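Local coordinates for 3-hydroxyacyl-CoA dehydrogenase (Burkholderia thailandensis, PDB 4XGN), which binds NAD and probably catalyses the NAD-dependent oxidation of 3-hydroxyacyl-CoA to 3-oxoacyl-CoA, at residues A77-T80 against T84-G87; A132-N137 against G146-T151. One frame throughout, in Å; residues are numbered along the deposited sequence.

Interaction 1. Residues A77-T80 against T84-G87; sequences AAAT and TLRG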
ATOM      1  N   ALA A  77       2.618 -32.019  15.682  1.00 17.06           N
ATOM      2  CA  ALA A  77       2.380 -33.436  15.943  1.00 18.04           C
ATOM      3  C   ALA A  77       1.150 -33.676  16.783  1.00 18.25           C
ATOM      4  O   ALA A  77       0.345 -34.581  16.488  1.00 18.78           O
ATOM      5  CB  ALA A  77       3.585 -34.082  16.580  1.00 18.50           C
ATOM      6  N   ALA A  78       1.001 -32.885  17.839  1.00 17.90           N
ATOM      7  CA  ALA A  78      -0.170 -32.967  18.686  1.00 18.03           C
ATOM      8  C   ALA A  78      -1.442 -32.710  17.884  1.00 17.99           C
ATOM      9  O   ALA A  78      -2.426 -33.419  18.022  1.00 18.58           O
ATOM     10  CB  ALA A  78      -0.076 -32.004  19.839  1.00 17.65           C
ATOM     11  N   ALA A  79      -1.407 -31.724  16.985  1.00 17.54           N
ATOM     12  CA  ALA A  79      -2.573 -31.442  16.147  1.00 17.89           C
ATOM     13  C   ALA A  79      -2.907 -32.601  15.209  1.00 19.23           C
ATOM     14  O   ALA A  79      -4.076 -33.021  15.153  1.00 19.14           O
ATOM     15  CB  ALA A  79      -2.380 -30.157  15.356  1.00 17.16           C
ATOM     16  N   THR A  80      -1.908 -33.176  14.538  1.00 20.43           N
ATOM     17  CA  THR A  80      -2.208 -34.272  13.592  1.00 22.00           C
ATOM     18  C   THR A  80      -2.619 -35.578  14.307  1.00 22.95           C
ATOM     19  O   THR A  80      -3.403 -36.350  13.775  1.00 23.07           O
ATOM     20  CB  THR A  80      -1.084 -34.497  12.579  1.00 22.75           C
ATOM     21  OG1 THR A  80       0.075 -34.929  13.258  1.00 23.73           O
ATOM     22  CG2 THR A  80      -0.759 -33.204  11.831  1.00 22.34           C
ATOM     23  N   THR A  84      -7.607 -34.042  11.812  1.00 20.55           N
ATOM     24  CA  THR A  84      -7.096 -33.492  10.559  1.00 19.91           C
ATOM     25  C   THR A  84      -6.836 -32.000  10.763  1.00 18.90           C
ATOM     26  O   THR A  84      -7.748 -31.228  11.043  1.00 18.24           O
ATOM     27  CB  THR A  84      -8.070 -33.724   9.391  1.00 20.34           C
ATOM     28  OG1 THR A  84      -8.262 -35.131   9.278  1.00 21.34           O
ATOM     29  CG2 THR A  84      -7.490 -33.179   8.071  1.00 20.22           C
ATOM     30  N   LEU A  85      -5.570 -31.622  10.645  1.00 18.37           N
ATOM     31  CA  LEU A  85      -5.155 -30.238  10.911  1.00 17.60           C
ATOM     32  C   LEU A  85      -5.583 -29.422   9.698  1.00 17.40           C
ATOM     33  O   LEU A  85      -5.040 -29.645   8.625  1.00 18.17           O
ATOM     34  CB  LEU A  85      -3.662 -30.178  11.092  1.00 17.21           C
ATOM     35  CG  LEU A  85      -3.009 -28.775  11.167  1.00 16.52           C
ATOM     36  CD1 LEU A  85      -3.588 -27.939  12.315  1.00 16.15           C
ATOM     37  CD2 LEU A  85      -1.486 -28.872  11.228  1.00 16.72           C
ATOM     38  N   ARG A  86      -6.577 -28.539   9.851  1.00 16.99           N
ATOM     39  CA  ARG A  86      -7.046 -27.693   8.734  1.00 16.79           C
ATOM     40  C   ARG A  86      -6.682 -26.237   8.874  1.00 16.13           C
ATOM     41  O   ARG A  86      -6.803 -25.501   7.877  1.00 15.93           O
ATOM     42  CB  ARG A  86      -8.570 -27.769   8.549  1.00 17.35           C
ATOM     43  CG  ARG A  86      -9.060 -29.082   8.029  1.00 18.52           C
ATOM     44  CD  ARG A  86      -8.528 -29.393   6.628  1.00 18.81           C
ATOM     45  NE  ARG A  86      -9.279 -30.548   6.094  1.00 20.04           N
ATOM     46  CZ  ARG A  86      -8.899 -31.305   5.072  1.00 20.54           C
ATOM     47  NH1 ARG A  86      -7.764 -31.097   4.406  1.00 20.19           N
ATOM     48  NH2 ARG A  86      -9.685 -32.319   4.735  1.00 21.68           N
ATOM     49  N   GLY A  87      -6.253 -25.794  10.068  1.00 15.38           N
ATOM     50  CA  GLY A  87      -5.895 -24.390  10.235  1.00 14.56           C
ATOM     51  C   GLY A  87      -4.839 -24.145  11.252  1.00 14.18           C
ATOM     52  O   GLY A  87      -4.766 -24.857  12.273  1.00 14.43           O
TER
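T80, in the last turns of helix 69-82, and L85 in strand 85-90 bring the two backbones closest, with CA of T80 and CA of L85 5.7 Å apart; only three residues separate the two segments, two of them still helical. No hydrogen bond joins the two segments, and the contact is made by aliphatic groups around L85. Its CG lies anti to the backbone N (chi1 171°), which carries the fork of the side chain out from the strand toward the helix. One branch does the touching there: CD1 of L85 meets CB of A79 at 4.0 Å, methyl against methyl, both buried. Lower on the same side chain, CG2 of T80 comes up to CB of L85 at 4.3 Å, a looser approach at the solvent-facing border of the contact, while OG1 of T80 lies 3.3 Å from O of A77 in its own helix. On the strand's other face, away from the helix, CG2 of T84 sits over the centre of the R86 guanidinium, 3.7 Å above its plane. NH1 of R86 hydrogen-bonds to the carbonyl oxygens of E138 and R145, which hold the guanidinium, and the T84 methyl lies on one of its faces. The contact closes the helix-to-strand half of a beta-alpha-beta crossover in the Rossmann fold, in which helix 69-82 links strand 60-63, outermost in the sheet of this chain, to strand 85-90 in the middle of the parallel sheet. Strand 15-19 lies alongside: its V15 and L17 bond to the backbone of 84-87, V15 also packs against A79, and L17 extends the apolar layer beside L85.

Interaction 2. Residues A132-N137 against G146-T151; sequences AAMAAN and GVIVST. With NAD (nicotinamide-adenine-dinucleotide), chain I.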
ATOM      1  N   ALA A 132       3.881 -28.124   5.981  1.00 15.16           N
ATOM      2  CA  ALA A 132       4.377 -29.422   5.554  1.00 16.20           C
ATOM      3  C   ALA A 132       3.354 -30.510   5.970  1.00 16.88           C
ATOM      4  O   ALA A 132       3.096 -31.431   5.202  1.00 18.02           O
ATOM      5  CB  ALA A 132       5.714 -29.705   6.163  1.00 16.24           C
ATOM      6  N   ALA A 133       2.763 -30.369   7.154  1.00 17.05           N
ATOM      7  CA  ALA A 133       1.777 -31.353   7.624  1.00 17.73           C
ATOM      8  C   ALA A 133       0.469 -31.246   6.855  1.00 18.05           C
ATOM      9  O   ALA A 133      -0.147 -32.272   6.494  1.00 18.20           O
ATOM     10  CB  ALA A 133       1.545 -31.207   9.124  1.00 17.83           C
ATOM     11  N   MET A 134       0.008 -30.021   6.603  1.00 17.89           N
ATOM     12  CA  MET A 134      -1.230 -29.838   5.822  1.00 18.14           C
ATOM     13  C   MET A 134      -1.088 -30.321   4.390  1.00 18.16           C
ATOM     14  O   MET A 134      -2.036 -30.835   3.835  1.00 18.50           O
ATOM     15  CB  MET A 134      -1.676 -28.397   5.805  1.00 18.56           C
ATOM     16  CG  MET A 134      -2.105 -27.786   7.124  1.00 19.55           C
ATOM     17  SD  MET A 134      -2.146 -25.958   6.862  1.00 21.32           S
ATOM     18  CE  MET A 134      -2.923 -25.542   8.424  1.00 21.45           C
ATOM     19  N   ALA A 135       0.099 -30.178   3.798  1.00 18.36           N
ATOM     20  CA  ALA A 135       0.347 -30.595   2.413  1.00 18.75           C
ATOM     21  C   ALA A 135       0.084 -32.111   2.214  1.00 19.69           C
ATOM     22  O   ALA A 135      -0.188 -32.555   1.101  1.00 20.00           O
ATOM     23  CB  ALA A 135       1.775 -30.270   2.029  1.00 18.79           C
ATOM     24  N   ALA A 136       0.158 -32.869   3.302  1.00 20.01           N
ATOM     25  CA  ALA A 136      -0.111 -34.285   3.282  1.00 20.82           C
ATOM     26  C   ALA A 136      -1.582 -34.638   3.442  1.00 21.33           C
ATOM     27  O   ALA A 136      -1.952 -35.825   3.292  1.00 21.99           O
ATOM     28  CB  ALA A 136       0.737 -34.975   4.351  1.00 21.08           C
ATOM     29  N   ASN A 137      -2.449 -33.664   3.738  1.00 20.77           N
ATOM     30  CA  ASN A 137      -3.854 -33.943   3.897  1.00 21.33           C
ATOM     31  C   ASN A 137      -4.455 -34.192   2.525  1.00 22.66           C
ATOM     32  O   ASN A 137      -3.940 -33.730   1.500  1.00 22.10           O
ATOM     33  CB  ASN A 137      -4.636 -32.755   4.481  1.00 20.53           C
ATOM     34  CG  ASN A 137      -4.317 -32.461   5.940  1.00 20.12           C
ATOM     35  OD1 ASN A 137      -3.916 -33.342   6.698  1.00 20.31           O
ATOM     36  ND2 ASN A 137      -4.512 -31.201   6.341  1.00 19.49           N
ATOM     37  N   GLY A 146      -5.659 -26.876   3.762  1.00 15.78           N
ATOM     38  CA  GLY A 146      -5.702 -26.108   4.985  1.00 15.25           C
ATOM     39  C   GLY A 146      -5.531 -24.626   4.733  1.00 14.53           C
ATOM     40  O   GLY A 146      -5.434 -24.222   3.600  1.00 14.42           O
ATOM     41  N   VAL A 147      -5.581 -23.835   5.798  1.00 14.06           N
ATOM     42  CA  VAL A 147      -5.541 -22.404   5.713  1.00 13.50           C
ATOM     43  C   VAL A 147      -4.704 -21.918   6.862  1.00 13.14           C
ATOM     44  O   VAL A 147      -4.778 -22.473   7.962  1.00 13.22           O
ATOM     45  CB  VAL A 147      -6.949 -21.822   5.864  1.00 13.60           C
ATOM     46  CG1 VAL A 147      -6.931 -20.290   5.868  1.00 13.34           C
ATOM     47  CG2 VAL A 147      -7.850 -22.374   4.773  1.00 13.83           C
ATOM     48  N   ILE A 148      -3.858 -20.931   6.594  1.00 12.74           N
ATOM     49  CA  ILE A 148      -2.936 -20.379   7.576  1.00 12.63           C
ATOM     50  C   ILE A 148      -3.302 -18.918   7.761  1.00 12.03           C
ATOM     51  O   ILE A 148      -3.379 -18.195   6.777  1.00 12.06           O
ATOM     52  CB  ILE A 148      -1.488 -20.511   7.078  1.00 12.61           C
ATOM     53  CG1 ILE A 148      -1.132 -21.976   7.077  1.00 13.34           C
ATOM     54  CG2 ILE A 148      -0.520 -19.654   7.914  1.00 12.38           C
ATOM     55  CD1 ILE A 148       0.170 -22.424   6.496  1.00 13.45           C
ATOM     56  N   VAL A 149      -3.490 -18.505   9.003  1.00 11.90           N
ATOM     57  CA  VAL A 149      -3.784 -17.119   9.346  1.00 11.79           C
ATOM     58  C   VAL A 149      -2.720 -16.614  10.316  1.00 11.66           C
ATOM     59  O   VAL A 149      -2.453 -17.238  11.325  1.00 11.83           O
ATOM     60  CB  VAL A 149      -5.149 -16.975  10.012  1.00 12.14           C
ATOM     61  CG1 VAL A 149      -5.439 -15.515  10.332  1.00 12.07           C
ATOM     62  CG2 VAL A 149      -6.250 -17.518   9.092  1.00 12.43           C
ATOM     63  N   SER A 150      -2.081 -15.504   9.985  1.00 11.31           N
ATOM     64  CA  SER A 150      -1.096 -14.874  10.870  1.00 11.14           C
ATOM     65  C   SER A 150      -1.558 -13.500  11.311  1.00 10.93           C
ATOM     66  O   SER A 150      -2.474 -12.906  10.714  1.00 11.06           O
ATOM     67  CB  SER A 150       0.231 -14.813  10.196  1.00 11.02           C
ATOM     68  OG  SER A 150       0.704 -16.093   9.812  1.00 11.28           O
ATOM     69  N   THR A 151      -0.945 -13.024  12.402  1.00 10.53           N
ATOM     70  CA  THR A 151      -1.322 -11.750  12.982  1.00 10.32           C
ATOM     71  C   THR A 151      -0.186 -10.772  12.800  1.00 10.00           C
ATOM     72  O   THR A 151       0.915 -10.948  13.340  1.00  9.68           O
ATOM     73  CB  THR A 151      -1.682 -11.872  14.477  1.00 10.59           C
ATOM     74  OG1 THR A 151      -2.583 -12.991  14.688  1.00 11.08           O
ATOM     75  CG2 THR A 151      -2.302 -10.580  14.961  1.00 10.62           C
TER
HETATM   76  PA  NAD I 300      -1.409 -11.581  24.701  1.00 13.16           P
HETATM   77  O1A NAD I 300      -0.181 -11.114  25.399  1.00 13.48           O
HETATM   78  O2A NAD I 300      -2.689 -11.589  25.477  1.00 13.99           O
HETATM   79  O5B NAD I 300      -1.191 -13.038  24.070  1.00 13.10           O
HETATM   80  C5B NAD I 300       0.023 -13.394  23.444  1.00 12.72           C
HETATM   81  C4B NAD I 300       0.330 -14.869  23.755  1.00 12.82           C
HETATM   82  O4B NAD I 300       1.492 -15.066  23.128  1.00 12.80           O
HETATM   83  C3B NAD I 300       0.605 -15.092  25.264  1.00 13.17           C
HETATM   84  O3B NAD I 300      -0.227 -16.029  25.864  1.00 13.23           O
HETATM   85  C2B NAD I 300       2.101 -15.447  25.197  1.00 13.10           C
HETATM   86  O2B NAD I 300       2.501 -16.240  26.374  1.00 13.51           O
HETATM   87  C1B NAD I 300       2.302 -16.001  24.004  1.00 12.81           C
HETATM   88  N9A NAD I 300       3.661 -15.921  23.568  1.00 12.49           N
HETATM   89  C8A NAD I 300       4.550 -14.881  23.659  1.00 12.52           C
HETATM   90  N7A NAD I 300       5.773 -15.274  23.176  1.00 12.14           N
HETATM   91  C5A NAD I 300       5.590 -16.526  22.780  1.00 12.29           C
HETATM   92  C6A NAD I 300       6.459 -17.413  22.200  1.00 12.24           C
HETATM   93  N6A NAD I 300       7.847 -17.249  21.915  1.00 12.13           N
HETATM   94  N1A NAD I 300       6.018 -18.640  21.882  1.00 12.40           N
HETATM   95  C2A NAD I 300       4.726 -19.021  22.125  1.00 12.62           C
HETATM   96  N3A NAD I 300       3.848 -18.137  22.684  1.00 12.60           N
HETATM   97  C4A NAD I 300       4.323 -16.916  23.015  1.00 12.38           C
HETATM   98  O3  NAD I 300      -1.500 -10.507  23.509  1.00 12.94           O
HETATM   99  PN  NAD I 300      -2.576 -10.543  22.287  1.00 13.10           P
HETATM  100  O1N NAD I 300      -3.183  -9.179  22.257  1.00 12.94           O
HETATM  101  O2N NAD I 300      -3.582 -11.682  22.333  1.00 13.35           O
HETATM  102  O5D NAD I 300      -1.615 -10.712  20.993  1.00 12.82           O
HETATM  103  C5D NAD I 300      -1.899 -11.639  19.948  1.00 12.65           C
HETATM  104  C4D NAD I 300      -1.303 -11.238  18.653  1.00 12.31           C
HETATM  105  O4D NAD I 300      -1.971 -10.108  18.274  1.00 12.52           O
HETATM  106  C3D NAD I 300       0.190 -10.842  18.781  1.00 12.36           C
HETATM  107  O3D NAD I 300       0.903 -11.216  17.684  1.00 12.37           O
HETATM  108  C2D NAD I 300       0.044  -9.298  18.888  1.00 12.26           C
HETATM  109  O2D NAD I 300       1.340  -8.615  18.563  1.00 11.95           O
HETATM  110  C1D NAD I 300      -0.900  -9.012  18.016  1.00 12.11           C
HETATM  111  N1N NAD I 300      -1.618  -7.749  18.134  1.00 12.18           N
HETATM  112  C2N NAD I 300      -2.258  -7.347  19.283  1.00 12.54           C
HETATM  113  C3N NAD I 300      -2.934  -6.136  19.365  1.00 12.79           C
HETATM  114  C7N NAD I 300      -3.600  -5.642  20.614  1.00 13.35           C
HETATM  115  O7N NAD I 300      -3.955  -4.488  20.672  1.00 13.64           O
HETATM  116  N7N NAD I 300      -3.850  -6.525  21.697  1.00 13.60           N
HETATM  117  C4N NAD I 300      -2.972  -5.320  18.213  1.00 12.57           C
HETATM  118  C5N NAD I 300      -2.366  -5.736  17.055  1.00 12.26           C
HETATM  119  C6N NAD I 300      -1.700  -6.942  17.010  1.00 11.98           C
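Helix 109-135 packs on strand 146-151 in the NAD-binding Rossmann domain, and M134, in the helix's last turn, makes the contact at the start of that strand. CG of M134 is anti to the carbonyl carbon (chi1 -65°), and the extended chain beyond CG carries SD and CE over the start of the strand. SD rests on CA of G146 at 4.0 Å, a close seat because the glycine has no side chain on that face. The same sulfur meets CG1 of I148 at 4.1 Å, the two side chains crossing at a slant, while CE goes further and lies 3.6 Å from O of V147, a van der Waals contact with the backbone. I148 also packs on I127 and A131 of the same helix, and M134 on I189 of strand 189-196, so M134 and I148 belong to a buried apolar layer between helix and sheet. At the far end of the strand T151 faces the cofactor: its CG2 is 3.4 Å from O4D of NAD, against the ribose next to the nicotinamide. OG1 of T151 bonds to O of N90 and to OH of Y231; the backbone O of T151 accepts a hydrogen bond from NZ of K170, which is also hydrogen-bonded to NAD. Helix 109-135, crossing from strand 85-90 to its parallel neighbour 146-151, completes a beta-alpha-beta unit of the Rossmann fold, in which the cofactor lies at the carboxyl ends of the strands.

Interactions 1 and 2 have centres about 9 Å apart and are joined through neighbouring strands 85-90 and 146-151. N of V147 lies 2.9 Å from O of R86, a probable backbone hydrogen bond of the sheet. ND2 of N137, just past helix 109-135, lies 2.8 Å from O of L85 in a second probable bond, tying the loop after that helix to L85 of the neighbouring strand. CE of M134 packs on CA of G87 at 3.7 Å, so the methionine of 132-137 spans both strands. Both helix contacts sit at the amino ends of these parallel strands; NAD lies at the carboxyl ends, where T151 alone of the four segments is among its pocket residues.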